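Local structure of Ara h 8 allergen isoform (Arachis hypogaea, 6V8M) at residues A[18-22]-A[23-27]; A[45-49]-A[50-54]; A[131-134]-A[135-139]; A[142-145]-A[146-149]. The protein probably binds small hydrophobic ligands in its internal cavity, as other PR-10 proteins of the Bet v 1 family do, and holds several anilinonaphthalene sulfonate molecules in this crystal. One frame throughout, in Å; residues are numbered along the deposited sequence.

Interaction 1 (A[18-22]-A[23-27]); sequences KLFKA and TVVDG
T23 grips L19 O twice near the C-terminal end of helix 16-25. Its backbone gives the regular helical bond (T23 N to L19 O, 2.9 Å), and its hydroxyl adds a second from above the carbonyl plane (T23 OG1 to L19 O, 2.8 Å). OG1 reaches back one turn because it sits between the backbone N and the carbonyl carbon (chi1 57°), which leaves CG2 to lean against L19 CD1. F20 O is shared as well, by V24 N at 2.8 Å and V25 N at 3.2 Å. The V25 bond spans five residues, as does the one from D26 N to K21 O (2.8 Å). Together they widen the last turn into a pi-type turn before D26 leaves helical geometry.

Apolar contacts gather on the F20 ring. V24 CB sits over one face, 3.9 Å from the ring centroid and 15° off its normal, a CH-pi contact. V24 CG1 reaches F20 CZ at 3.6 Å, V24 CG2 lies by CE1 and CD1, and V25 CG2 comes in obliquely beside CE2 and CD2. L104 of strand 95-107, with Y79 and E76, also touches F20, while A22 and T23 pack on helix 129-152.

The charged contact is loose: K21 NZ and D26 OD2 form a long salt bridge of 3.7 Å. The helix end is therefore held mainly by shared carbonyl oxygens and by V24 packed over one face of the F20 ring with V25 beside it, the outer ion pair probably adding little. Because L19 O accepts two hydrogen bonds, T23 can spend its hydroxyl proton within the helix while its methyl joins the apolar packing.

Interaction 2 (A[45-49]-A[50-54]); sequences EGNGG and PGTVK
T52 turns its side chain into the bend of residues 46-49, part of the glycine-rich loop of the Bet v 1 family, and its hydroxyl is the hub of the turn. OG1 lies beside T52's own backbone N (chi1 -64°), and both atoms donate to one acceptor: T52 OG1 to G49 O at 2.7 Å and T52 N to G49 O at 3.1 Å. The backbone bond closes a type II turn from G49 to T52, with P50 and G51 at its corner. As an acceptor, T52 OG1 takes the N-H of G48 (G48 N to T52 OG1, 2.9 Å). A weak bond from N47 N to T52 OG1 measures 3.4 Å. The methyl branch, anti to the backbone N, faces the other way along the loop and lies 3.4 Å from E45 O (T52 CG2).

N47 crosses T52 at a slant. Its carboxamide folds back over its own chain (chi1 54°), where OD1 accepts from G49 N at 2.9 Å, well above the amide plane, to make an Asx turn. E45 and V53 close the loop as an antiparallel hydrogen-bonded pair, with V53 N to E45 O at 2.9 Å and E45 N to V53 O at 3.2 Å.

The loop thus joins edge strand 38-45 to strand 53-59. Across the sheet, G51 and T52 bond through the backbone to I71 of strand 64-75, whose I74 touches P50; K54 NZ reaches D28 of helix 27-34 and Y81 of strand 80-86.

Interaction 3 (A[131-134]-A[135-139]); sequences VHQD and VKQKS. With 2AN (8-anilino-1-naphthalene sulfonate), chain D; 2AN (8-anilino-1-naphthalene sulfonate), chain C; 2AN (8-anilino-1-naphthalene sulfonate), chain E.
D134 and K138, one turn apart, pair on the long C-terminal helix of the Bet v 1 fold, the helix that lies across the ligand cavity. K138 NZ sits between both carboxylate oxygens, 2.8 Å from D134 OD1 and 2.9 Å from OD2, a salt bridge whose individual hydrogen bonds are weak in geometry. Below its ammonium group the lysine is a ligand surface: K138 CE lies 3.5 Å from C6 of the chain D anilinonaphthalene sulfonate, and CB and CD also border the chain E molecule.

A second ligand wall is built by K136. Its extended chain runs alongside H132, with K136 CD 4.0 Å from H132 CE1. K136 CE comes within 3.2 Å of sulfonate O1 of the chain C ligand, and CB packs on that ligand's anilino ring. V135 CG2 meets the chain E naphthalene, and S139 lies between two ligands, CB 3.7 Å from C3 of chain C and OG 3.6 Å from C7 of chain E.

Farther out, the charged ends are positioned by other parts of the chain. E60 also pairs with K138 NZ, E8 takes the salt bridge of K136 NZ, and Q92 reaches D134 OD2 weakly. The F6 ring meets that of H132.

The S139 hydroxyl is turned back into the helix: OG donates to V135 O at 2.8 Å, while S139 N reaches that oxygen from the opposite face of its plane.

Interaction 4 (A[142-145]-A[146-149]); sequences IFKA and IEGY. With 2AN (8-anilino-1-naphthalene sulfonate), chain C; 2AN (8-anilino-1-naphthalene sulfonate), chain E.
K144 O is gripped by G148 N at 2.9 Å, which approaches from above the carbonyl plane, and by a water that donates at 2.8 Å. The same water donates to E147 OE1 at 2.7 Å, so the carboxylate is tied to the backbone of the preceding turn. A second water accepts from K144 NZ at 2.8 Å and also donates to OE1; a third, only weakly held by NZ, donates to E147 OE2. The lysine chain runs straight until its last torsion (chi4 -78°), which swings NZ over to these waters. S12 OG bonds to OE2 and gives the glutamate a direct protein partner.

On the apolar side, I142 and I146 run alongside each other in the same direction, and I142 CG2 touches I146 CD1 at 3.9 Å. F143, the residue after I142, turns to the cavity: its CG lies 3.5 Å from C6 of the chain C ligand. The C6-C7 edge of that naphthalene points at one face of the F143 ring, off its centre, with the two planes steeply inclined. F143 O meanwhile accepts from E147 N at 2.8 Å. I142 CD1 reaches sulfonate O2 of the chain E ligand at 3.5 Å, and T31 of helix 27-34 touches both isoleucines.

This stretch of helix 129-152 is amphipathic: one flank offers hydrocarbon and an aromatic face to ligands and neighbouring helices, while on the other the opposite charges of K144 and E147 meet through water rather than by direct contact.

In the fold
Interactions 1 and 3 are partly buried; interactions 2 and 4 are surface contacts. Interactions 3 and 4 are successive parts of helix 129-152 and share the ligands of chains C and E, but interaction 3 meets them with lysine hydrocarbon, V135 and S139 and keeps its direct ion pair apart, interaction 4 with a ring face and an isoleucine. In interaction 1, A22, T23 and L19 pack on I146 and F143, making it the only other contact to touch interaction 4; their centres are about 10 Å apart. Interaction 2 is held across the turn chiefly by backbone and hydroxyl bonds. It and interaction 3 lie on opposite sides of the chain's centre, about 24 Å apart between centres.

Interaction 1 (A[18-22]-A[23-27])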
loop_
_atom_site.group_PDB
_atom_site.type_symbol
_atom_site.label_atom_id
_atom_site.label_comp_id
_atom_site.label_asym_id
_atom_site.label_seq_id
_atom_site.Cartn_x
_atom_site.Cartn_y
_atom_site.Cartn_z
ATOM N N LYS A 18 -6.636 10.606 -11.970
ATOM C CA LYS A 18 -6.950 11.306 -10.702
ATOM C C LYS A 18 -6.673 10.380 -9.511
ATOM O O LYS A 18 -6.059 10.836 -8.509
ATOM C CB LYS A 18 -8.407 11.757 -10.766
ATOM C CG LYS A 18 -8.872 12.693 -9.669
ATOM C CD LYS A 18 -10.111 13.480 -10.089
ATOM C CE LYS A 18 -10.359 14.710 -9.239
ATOM N NZ LYS A 18 -10.787 15.871 -10.060
ATOM N N LEU A 19 -7.130 9.131 -9.587
ATOM C CA LEU A 19 -6.970 8.158 -8.477
ATOM C C LEU A 19 -5.486 7.810 -8.285
ATOM O O LEU A 19 -5.040 7.778 -7.141
ATOM C CB LEU A 19 -7.807 6.914 -8.776
ATOM C CG LEU A 19 -7.906 5.896 -7.635
ATOM C CD1 LEU A 19 -8.411 6.571 -6.356
ATOM C CD2 LEU A 19 -8.830 4.751 -8.072
ATOM N N PHE A 20 -4.713 7.664 -9.359
ATOM C CA PHE A 20 -3.257 7.371 -9.288
ATOM C C PHE A 20 -2.510 8.547 -8.668
ATOM O O PHE A 20 -1.587 8.355 -7.836
ATOM C CB PHE A 20 -2.714 7.025 -10.662
ATOM C CG PHE A 20 -1.303 6.512 -10.645
ATOM C CD1 PHE A 20 -1.039 5.199 -10.289
ATOM C CD2 PHE A 20 -0.246 7.368 -10.871
ATOM C CE1 PHE A 20 0.265 4.733 -10.242
ATOM C CE2 PHE A 20 1.059 6.895 -10.829
ATOM C CZ PHE A 20 1.307 5.583 -10.528
ATOM N N LYS A 21 -2.873 9.757 -9.077
ATOM C CA LYS A 21 -2.209 10.975 -8.554
ATOM C C LYS A 21 -2.376 11.018 -7.029
ATOM O O LYS A 21 -1.405 11.310 -6.324
ATOM C CB LYS A 21 -2.791 12.233 -9.205
ATOM C CG LYS A 21 -2.102 13.519 -8.762
ATOM C CD LYS A 21 -2.409 14.705 -9.636
ATOM C CE LYS A 21 -1.707 15.956 -9.159
ATOM N NZ LYS A 21 -2.588 16.770 -8.286
ATOM N N ALA A 22 -3.587 10.766 -6.529
ATOM C CA ALA A 22 -3.877 10.856 -5.076
ATOM C C ALA A 22 -3.228 9.688 -4.325
ATOM O O ALA A 22 -2.636 9.922 -3.269
ATOM C CB ALA A 22 -5.356 10.908 -4.879
ATOM N N THR A 23 -3.388 8.455 -4.802
ATOM C CA THR A 23 -2.957 7.256 -4.046
ATOM C C THR A 23 -1.442 7.048 -4.152
ATOM O O THR A 23 -0.849 6.520 -3.192
ATOM C CB THR A 23 -3.702 5.995 -4.477
ATOM O OG1 THR A 23 -3.530 5.762 -5.878
ATOM C CG2 THR A 23 -5.179 6.085 -4.181
ATOM N N VAL A 24 -0.817 7.411 -5.261
ATOM C CA VAL A 24 0.602 7.033 -5.468
ATOM C C VAL A 24 1.451 8.300 -5.513
ATOM O O VAL A 24 2.370 8.413 -4.700
ATOM C CB VAL A 24 0.752 6.177 -6.733
ATOM C CG1 VAL A 24 2.209 5.912 -7.033
ATOM C CG2 VAL A 24 -0.033 4.884 -6.596
ATOM N N VAL A 25 1.164 9.221 -6.424
ATOM C CA VAL A 25 2.068 10.390 -6.629
ATOM C C VAL A 25 2.042 11.262 -5.367
ATOM O O VAL A 25 3.127 11.622 -4.903
ATOM C CB VAL A 25 1.713 11.151 -7.913
ATOM C CG1 VAL A 25 2.611 12.353 -8.152
ATOM C CG2 VAL A 25 1.748 10.216 -9.116
ATOM N N ASP A 26 0.866 11.493 -4.774
ATOM C CA ASP A 26 0.670 12.349 -3.572
ATOM C C ASP A 26 0.413 11.502 -2.315
ATOM O O ASP A 26 0.129 12.083 -1.236
ATOM C CB ASP A 26 -0.497 13.319 -3.779
ATOM C CG ASP A 26 -0.268 14.323 -4.908
ATOM O OD1 ASP A 26 0.908 14.524 -5.285
ATOM O OD2 ASP A 26 -1.265 14.905 -5.401
ATOM N N GLY A 27 0.537 10.180 -2.408
ATOM C CA GLY A 27 0.193 9.266 -1.308
ATOM C C GLY A 27 1.035 9.521 -0.071
ATOM O O GLY A 27 0.478 9.429 1.008
#

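Interaction 2 (A[45-49]-A[50-54])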
loop_
_atom_site.group_PDB
_atom_site.type_symbol
_atom_site.label_atom_id
_atom_site.label_comp_id
_atom_site.label_asym_id
_atom_site.label_seq_id
_atom_site.Cartn_x
_atom_site.Cartn_y
_atom_site.Cartn_z
ATOM N N GLU A 45 15.755 6.735 1.521
ATOM C CA GLU A 45 16.652 6.779 0.346
ATOM C C GLU A 45 15.827 7.031 -0.915
ATOM O O GLU A 45 14.712 6.474 -1.023
ATOM C CB GLU A 45 17.416 5.468 0.165
ATOM C CG GLU A 45 18.284 5.083 1.354
ATOM C CD GLU A 45 19.397 6.049 1.758
ATOM O OE1 GLU A 45 19.894 6.826 0.880
ATOM O OE2 GLU A 45 19.784 6.030 2.970
ATOM N N GLY A 46 16.366 7.839 -1.816
ATOM C CA GLY A 46 15.842 7.992 -3.183
ATOM C C GLY A 46 14.945 9.205 -3.338
ATOM O O GLY A 46 14.863 10.018 -2.397
ATOM N N ASN A 47 14.265 9.231 -4.478
ATOM C CA ASN A 47 13.715 10.385 -5.231
ATOM C C ASN A 47 12.207 10.190 -5.442
ATOM O O ASN A 47 11.564 11.108 -5.952
ATOM C CB ASN A 47 14.465 10.486 -6.577
ATOM C CG ASN A 47 14.451 9.195 -7.404
ATOM O OD1 ASN A 47 14.130 8.106 -6.916
ATOM N ND2 ASN A 47 14.819 9.284 -8.673
ATOM N N GLY A 48 11.645 9.036 -5.063
ATOM C CA GLY A 48 10.261 8.649 -5.396
ATOM C C GLY A 48 10.177 7.690 -6.578
ATOM O O GLY A 48 9.043 7.295 -6.899
ATOM N N GLY A 49 11.308 7.349 -7.217
ATOM C CA GLY A 49 11.364 6.348 -8.305
ATOM C C GLY A 49 11.686 4.957 -7.775
ATOM O O GLY A 49 11.807 4.762 -6.567
ATOM N N PRO A 50 11.838 3.931 -8.647
ATOM C CA PRO A 50 12.161 2.578 -8.202
ATOM C C PRO A 50 13.413 2.559 -7.317
ATOM O O PRO A 50 14.356 3.285 -7.610
ATOM C CB PRO A 50 12.415 1.789 -9.494
ATOM C CG PRO A 50 11.677 2.554 -10.532
ATOM C CD PRO A 50 11.731 4.009 -10.110
ATOM N N GLY A 51 13.377 1.756 -6.249
ATOM C CA GLY A 51 14.483 1.663 -5.274
ATOM C C GLY A 51 14.292 2.599 -4.086
ATOM O O GLY A 51 15.059 2.471 -3.144
ATOM N N THR A 52 13.348 3.548 -4.150
ATOM C CA THR A 52 13.056 4.499 -3.045
ATOM C C THR A 52 12.656 3.685 -1.813
ATOM O O THR A 52 11.843 2.725 -1.944
ATOM C CB THR A 52 11.974 5.516 -3.418
ATOM O OG1 THR A 52 12.483 6.315 -4.488
ATOM C CG2 THR A 52 11.557 6.370 -2.236
ATOM N N VAL A 53 13.232 4.016 -0.666
ATOM C CA VAL A 53 12.895 3.372 0.629
ATOM C C VAL A 53 12.232 4.407 1.519
ATOM O O VAL A 53 12.788 5.506 1.666
ATOM C CB VAL A 53 14.133 2.744 1.294
ATOM C CG1 VAL A 53 13.780 2.123 2.642
ATOM C CG2 VAL A 53 14.729 1.703 0.355
ATOM N N LYS A 54 11.103 4.032 2.103
ATOM C CA LYS A 54 10.347 4.915 3.005
ATOM C C LYS A 54 10.224 4.270 4.374
ATOM O O LYS A 54 10.087 3.034 4.495
ATOM C CB LYS A 54 8.926 5.193 2.511
ATOM C CG LYS A 54 8.786 5.396 1.011
ATOM C CD LYS A 54 7.349 5.612 0.599
ATOM C CE LYS A 54 7.161 5.654 -0.898
ATOM N NZ LYS A 54 5.721 5.749 -1.254
#

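Interaction 3 (A[131-134]-A[135-139])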
loop_
_atom_site.group_PDB
_atom_site.type_symbol
_atom_site.label_atom_id
_atom_site.label_comp_id
_atom_site.label_asym_id
_atom_site.label_seq_id
_atom_site.Cartn_x
_atom_site.Cartn_y
_atom_site.Cartn_z
ATOM N N VAL A 131 -3.441 -12.354 10.128
ATOM C CA VAL A 131 -2.355 -11.555 9.488
ATOM C C VAL A 131 -2.828 -11.123 8.096
ATOM O O VAL A 131 -2.686 -9.935 7.765
ATOM C CB VAL A 131 -1.033 -12.339 9.426
ATOM C CG1 VAL A 131 -0.003 -11.611 8.565
ATOM C CG2 VAL A 131 -0.491 -12.618 10.820
ATOM N N HIS A 132 -3.421 -12.041 7.345
ATOM C CA HIS A 132 -4.007 -11.762 6.015
ATOM C C HIS A 132 -5.066 -10.657 6.182
ATOM O O HIS A 132 -5.028 -9.679 5.440
ATOM C CB HIS A 132 -4.582 -13.026 5.367
ATOM C CG HIS A 132 -5.382 -12.716 4.156
ATOM N ND1 HIS A 132 -6.773 -12.582 4.188
ATOM C CD2 HIS A 132 -5.014 -12.537 2.877
ATOM C CE1 HIS A 132 -7.202 -12.290 2.977
ATOM N NE2 HIS A 132 -6.155 -12.296 2.152
ATOM N N GLN A 133 -5.958 -10.810 7.156
ATOM C CA GLN A 133 -7.088 -9.875 7.389
ATOM C C GLN A 133 -6.524 -8.501 7.725
ATOM O O GLN A 133 -7.063 -7.511 7.221
ATOM C CB GLN A 133 -8.045 -10.364 8.477
ATOM C CG GLN A 133 -9.034 -9.289 8.960
ATOM C CD GLN A 133 -10.104 -9.808 9.902
ATOM O OE1 GLN A 133 -10.637 -10.904 9.737
ATOM N NE2 GLN A 133 -10.454 -9.004 10.897
ATOM N N ASP A 134 -5.499 -8.449 8.585
ATOM C CA ASP A 134 -4.956 -7.166 9.092
ATOM C C ASP A 134 -4.279 -6.412 7.932
ATOM O O ASP A 134 -4.514 -5.197 7.799
ATOM C CB ASP A 134 -4.009 -7.394 10.256
ATOM C CG ASP A 134 -3.516 -6.071 10.817
ATOM O OD1 ASP A 134 -4.359 -5.357 11.399
ATOM O OD2 ASP A 134 -2.322 -5.750 10.606
ATOM N N VAL A 135 -3.488 -7.104 7.104
ATOM C CA VAL A 135 -2.756 -6.453 5.986
ATOM C C VAL A 135 -3.782 -6.004 4.942
ATOM O O VAL A 135 -3.636 -4.914 4.394
ATOM C CB VAL A 135 -1.689 -7.393 5.417
ATOM C CG1 VAL A 135 -1.130 -6.849 4.114
ATOM C CG2 VAL A 135 -0.601 -7.664 6.458
ATOM N N LYS A 136 -4.818 -6.803 4.704
ATOM C CA LYS A 136 -5.862 -6.414 3.721
ATOM C C LYS A 136 -6.624 -5.200 4.249
ATOM O O LYS A 136 -6.833 -4.273 3.476
ATOM C CB LYS A 136 -6.770 -7.596 3.407
ATOM C CG LYS A 136 -7.797 -7.343 2.329
ATOM C CD LYS A 136 -8.375 -8.653 1.802
ATOM C CE LYS A 136 -9.028 -8.563 0.437
ATOM N NZ LYS A 136 -9.706 -9.857 0.183
ATOM N N GLN A 137 -6.938 -5.163 5.548
ATOM C CA GLN A 137 -7.724 -4.047 6.130
ATOM C C GLN A 137 -6.932 -2.748 6.062
ATOM O O GLN A 137 -7.544 -1.717 5.731
ATOM C CB GLN A 137 -8.159 -4.321 7.575
ATOM C CG GLN A 137 -9.534 -4.945 7.647
ATOM C CD GLN A 137 -10.384 -4.461 8.797
ATOM O OE1 GLN A 137 -10.076 -4.699 9.966
ATOM N NE2 GLN A 137 -11.523 -3.859 8.467
ATOM N N LYS A 138 -5.642 -2.783 6.359
ATOM C CA LYS A 138 -4.767 -1.581 6.266
ATOM C C LYS A 138 -4.656 -1.115 4.815
ATOM O O LYS A 138 -4.735 0.093 4.566
ATOM C CB LYS A 138 -3.403 -1.852 6.900
ATOM C CG LYS A 138 -3.474 -1.967 8.419
ATOM C CD LYS A 138 -2.134 -2.337 9.001
ATOM C CE LYS A 138 -2.029 -2.043 10.480
ATOM N NZ LYS A 138 -2.870 -2.938 11.290
ATOM N N SER A 139 -4.457 -2.038 3.881
ATOM C CA SER A 139 -4.291 -1.711 2.448
ATOM C C SER A 139 -5.560 -1.052 1.940
ATOM O O SER A 139 -5.484 0.022 1.290
ATOM C CB SER A 139 -3.990 -2.973 1.665
ATOM O OG SER A 139 -2.772 -3.533 2.086
HETATM C C1 2AN D . -4.721 1.927 9.535
HETATM C C2 2AN D . -4.514 1.927 8.192
HETATM C C3 2AN D . -3.239 1.729 7.657
HETATM C C4 2AN D . -2.174 1.578 8.477
HETATM C C5 2AN D . -2.332 1.574 9.879
HETATM C C6 2AN D . -1.209 1.371 10.706
HETATM C C7 2AN D . -1.343 1.335 12.045
HETATM C C8 2AN D . -2.607 1.471 12.647
HETATM N N 2AN D . -6.004 2.167 10.024
HETATM S S 2AN D . -5.267 1.800 12.787
HETATM C C9 2AN D . -3.727 1.709 11.898
HETATM C C10 2AN D . -3.631 1.741 10.457
HETATM C C11 2AN D . -7.227 1.722 9.508
HETATM C C12 2AN D . -7.332 0.555 8.760
HETATM C C13 2AN D . -8.570 0.146 8.286
HETATM C C14 2AN D . -9.697 0.887 8.561
HETATM C C15 2AN D . -9.597 2.043 9.307
HETATM C C16 2AN D . -8.367 2.472 9.776
HETATM O O1 2AN D . -6.098 0.768 12.237
HETATM O O2 2AN D . -4.998 1.737 14.183
HETATM O O3 2AN D . -5.893 3.188 12.486
HETATM C C1 2AN C . -5.337 -4.615 -1.951
HETATM C C2 2AN C . -4.006 -4.334 -1.817
HETATM C C3 2AN C . -3.506 -3.036 -1.995
HETATM C C4 2AN C . -4.358 -2.038 -2.327
HETATM C C5 2AN C . -5.745 -2.273 -2.477
HETATM C C6 2AN C . -6.594 -1.200 -2.821
HETATM C C7 2AN C . -7.913 -1.366 -2.986
HETATM C C8 2AN C . -8.484 -2.631 -2.810
HETATM N N 2AN C . -5.790 -5.957 -1.789
HETATM S S 2AN C . -8.643 -5.195 -2.280
HETATM C C9 2AN C . -7.713 -3.711 -2.478
HETATM C C10 2AN C . -6.285 -3.586 -2.293
HETATM C C11 2AN C . -5.298 -6.966 -0.944
HETATM C C12 2AN C . -4.574 -6.651 0.199
HETATM C C13 2AN C . -4.082 -7.658 1.009
HETATM C C14 2AN C . -4.320 -8.981 0.714
HETATM C C15 2AN C . -5.053 -9.301 -0.407
HETATM C C16 2AN C . -5.537 -8.304 -1.238
HETATM O O1 2AN C . -8.373 -5.732 -0.991
HETATM O O2 2AN C . -8.130 -6.184 -3.302
HETATM O O3 2AN C . -10.002 -4.851 -2.563
HETATM C C1 2AN E . 1.661 -1.534 7.793
HETATM C C2 2AN E . 1.817 -2.704 8.482
HETATM C C3 2AN E . 1.348 -3.917 7.975
HETATM C C4 2AN E . 0.625 -3.922 6.831
HETATM C C5 2AN E . 0.428 -2.743 6.077
HETATM C C6 2AN E . -0.294 -2.796 4.865
HETATM C C7 2AN E . -0.506 -1.702 4.131
HETATM C C8 2AN E . 0.036 -0.471 4.517
HETATM N N 2AN E . 2.053 -0.314 8.365
HETATM S S 2AN E . 1.484 1.226 5.923
HETATM C C9 2AN E . 0.701 -0.345 5.704
HETATM C C10 2AN E . 0.946 -1.495 6.539
HETATM C C11 2AN E . 2.415 -0.056 9.704
HETATM C C12 2AN E . 3.282 1.012 9.907
HETATM C C13 2AN E . 3.740 1.299 11.183
HETATM C C14 2AN E . 3.328 0.547 12.259
HETATM C C15 2AN E . 2.464 -0.508 12.068
HETATM C C16 2AN E . 2.005 -0.814 10.797
HETATM O O1 2AN E . 2.848 0.939 6.260
HETATM O O2 2AN E . 1.296 1.994 4.728
HETATM O O3 2AN E . 0.846 1.957 7.119
#

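Interaction 4 (A[142-145]-A[146-149])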
loop_
_atom_site.group_PDB
_atom_site.type_symbol
_atom_site.label_atom_id
_atom_site.label_comp_id
_atom_site.label_asym_id
_atom_site.label_seq_id
_atom_site.Cartn_x
_atom_site.Cartn_y
_atom_site.Cartn_z
ATOM N N ILE A 142 -6.326 2.615 3.752
ATOM C CA ILE A 142 -5.555 3.752 3.187
ATOM C C ILE A 142 -6.154 4.087 1.826
ATOM O O ILE A 142 -6.421 5.276 1.559
ATOM C CB ILE A 142 -4.056 3.433 3.104
ATOM C CG1 ILE A 142 -3.451 3.403 4.510
ATOM C CG2 ILE A 142 -3.345 4.391 2.158
ATOM C CD1 ILE A 142 -2.107 2.737 4.569
ATOM N N PHE A 143 -6.322 3.081 0.967
ATOM C CA PHE A 143 -6.744 3.356 -0.424
ATOM C C PHE A 143 -8.117 4.041 -0.433
ATOM O O PHE A 143 -8.348 5.054 -1.153
ATOM C CB PHE A 143 -6.762 2.046 -1.208
ATOM C CG PHE A 143 -6.955 2.262 -2.684
ATOM C CD1 PHE A 143 -8.216 2.341 -3.220
ATOM C CD2 PHE A 143 -5.857 2.364 -3.523
ATOM C CE1 PHE A 143 -8.371 2.535 -4.585
ATOM C CE2 PHE A 143 -6.015 2.525 -4.887
ATOM C CZ PHE A 143 -7.275 2.616 -5.408
ATOM N N LYS A 144 -9.040 3.504 0.364
ATOM C CA LYS A 144 -10.440 3.987 0.401
ATOM C C LYS A 144 -10.533 5.334 1.124
ATOM O O LYS A 144 -11.437 6.125 0.798
ATOM C CB LYS A 144 -11.361 2.913 0.964
ATOM C CG LYS A 144 -11.416 1.722 0.022
ATOM C CD LYS A 144 -12.183 0.554 0.481
ATOM C CE LYS A 144 -12.171 -0.542 -0.572
ATOM N NZ LYS A 144 -13.123 -0.241 -1.657
ATOM N N ALA A 145 -9.666 5.602 2.093
ATOM C CA ALA A 145 -9.639 6.948 2.707
ATOM C C ALA A 145 -9.198 7.986 1.669
ATOM O O ALA A 145 -9.802 9.080 1.571
ATOM C CB ALA A 145 -8.772 6.920 3.948
ATOM N N ILE A 146 -8.195 7.658 0.853
ATOM C CA ILE A 146 -7.737 8.583 -0.212
ATOM C C ILE A 146 -8.837 8.712 -1.267
ATOM O O ILE A 146 -9.108 9.847 -1.709
ATOM C CB ILE A 146 -6.392 8.107 -0.780
ATOM C CG1 ILE A 146 -5.297 8.198 0.297
ATOM C CG2 ILE A 146 -6.070 8.955 -1.996
ATOM C CD1 ILE A 146 -3.972 7.561 -0.055
ATOM N N GLU A 147 -9.455 7.592 -1.643
ATOM C CA GLU A 147 -10.545 7.623 -2.644
ATOM C C GLU A 147 -11.669 8.552 -2.147
ATOM O O GLU A 147 -12.174 9.377 -2.917
ATOM C CB GLU A 147 -11.029 6.205 -2.908
ATOM C CG GLU A 147 -12.223 6.146 -3.833
ATOM C CD GLU A 147 -12.941 4.821 -3.731
ATOM O OE1 GLU A 147 -13.344 4.460 -2.599
ATOM O OE2 GLU A 147 -13.055 4.151 -4.762
ATOM N N GLY A 148 -12.045 8.455 -0.876
ATOM C CA GLY A 148 -13.117 9.289 -0.304
ATOM C C GLY A 148 -12.746 10.758 -0.318
ATOM O O GLY A 148 -13.599 11.601 -0.623
ATOM N N TYR A 149 -11.499 11.068 -0.024
ATOM C CA TYR A 149 -10.986 12.451 -0.039
ATOM C C TYR A 149 -11.118 13.042 -1.447
ATOM O O TYR A 149 -11.565 14.195 -1.590
ATOM C CB TYR A 149 -9.563 12.463 0.492
ATOM C CG TYR A 149 -8.867 13.770 0.300
ATOM C CD1 TYR A 149 -9.037 14.805 1.193
ATOM C CD2 TYR A 149 -8.019 13.948 -0.780
ATOM C CE1 TYR A 149 -8.366 16.005 1.019
ATOM C CE2 TYR A 149 -7.351 15.141 -0.974
ATOM C CZ TYR A 149 -7.518 16.166 -0.063
ATOM O OH TYR A 149 -6.868 17.351 -0.263
HETATM C C1 2AN C . -5.337 -4.615 -1.951
HETATM C C2 2AN C . -4.006 -4.334 -1.817
HETATM C C3 2AN C . -3.506 -3.036 -1.995
HETATM C C4 2AN C . -4.358 -2.038 -2.327
HETATM C C5 2AN C . -5.745 -2.273 -2.477
HETATM C C6 2AN C . -6.594 -1.200 -2.821
HETATM C C7 2AN C . -7.913 -1.366 -2.986
HETATM C C8 2AN C . -8.484 -2.631 -2.810
HETATM N N 2AN C . -5.790 -5.957 -1.789
HETATM S S 2AN C . -8.643 -5.195 -2.280
HETATM C C9 2AN C . -7.713 -3.711 -2.478
HETATM C C10 2AN C . -6.285 -3.586 -2.293
HETATM C C11 2AN C . -5.298 -6.966 -0.944
HETATM C C12 2AN C . -4.574 -6.651 0.199
HETATM C C13 2AN C . -4.082 -7.658 1.009
HETATM C C14 2AN C . -4.320 -8.981 0.714
HETATM C C15 2AN C . -5.053 -9.301 -0.407
HETATM C C16 2AN C . -5.537 -8.304 -1.238
HETATM O O1 2AN C . -8.373 -5.732 -0.991
HETATM O O2 2AN C . -8.130 -6.184 -3.302
HETATM O O3 2AN C . -10.002 -4.851 -2.563
HETATM C C1 2AN E . 1.661 -1.534 7.793
HETATM C C2 2AN E . 1.817 -2.704 8.482
HETATM C C3 2AN E . 1.348 -3.917 7.975
HETATM C C4 2AN E . 0.625 -3.922 6.831
HETATM C C5 2AN E . 0.428 -2.743 6.077
HETATM C C6 2AN E . -0.294 -2.796 4.865
HETATM C C7 2AN E . -0.506 -1.702 4.131
HETATM C C8 2AN E . 0.036 -0.471 4.517
HETATM N N 2AN E . 2.053 -0.314 8.365
HETATM S S 2AN E . 1.484 1.226 5.923
HETATM C C9 2AN E . 0.701 -0.345 5.704
HETATM C C10 2AN E . 0.946 -1.495 6.539
HETATM C C11 2AN E . 2.415 -0.056 9.704
HETATM C C12 2AN E . 3.282 1.012 9.907
HETATM C C13 2AN E . 3.740 1.299 11.183
HETATM C C14 2AN E . 3.328 0.547 12.259
HETATM C C15 2AN E . 2.464 -0.508 12.068
HETATM C C16 2AN E . 2.005 -0.814 10.797
HETATM O O1 2AN E . 2.848 0.939 6.260
HETATM O O2 2AN E . 1.296 1.994 4.728
HETATM O O3 2AN E . 0.846 1.957 7.119
HETATM O O HOH W 1 -13.935 5.298 -0.098
HETATM O O HOH W 2 -14.490 2.214 -1.714
HETATM O O HOH W 3 -13.097 1.622 -4.432
#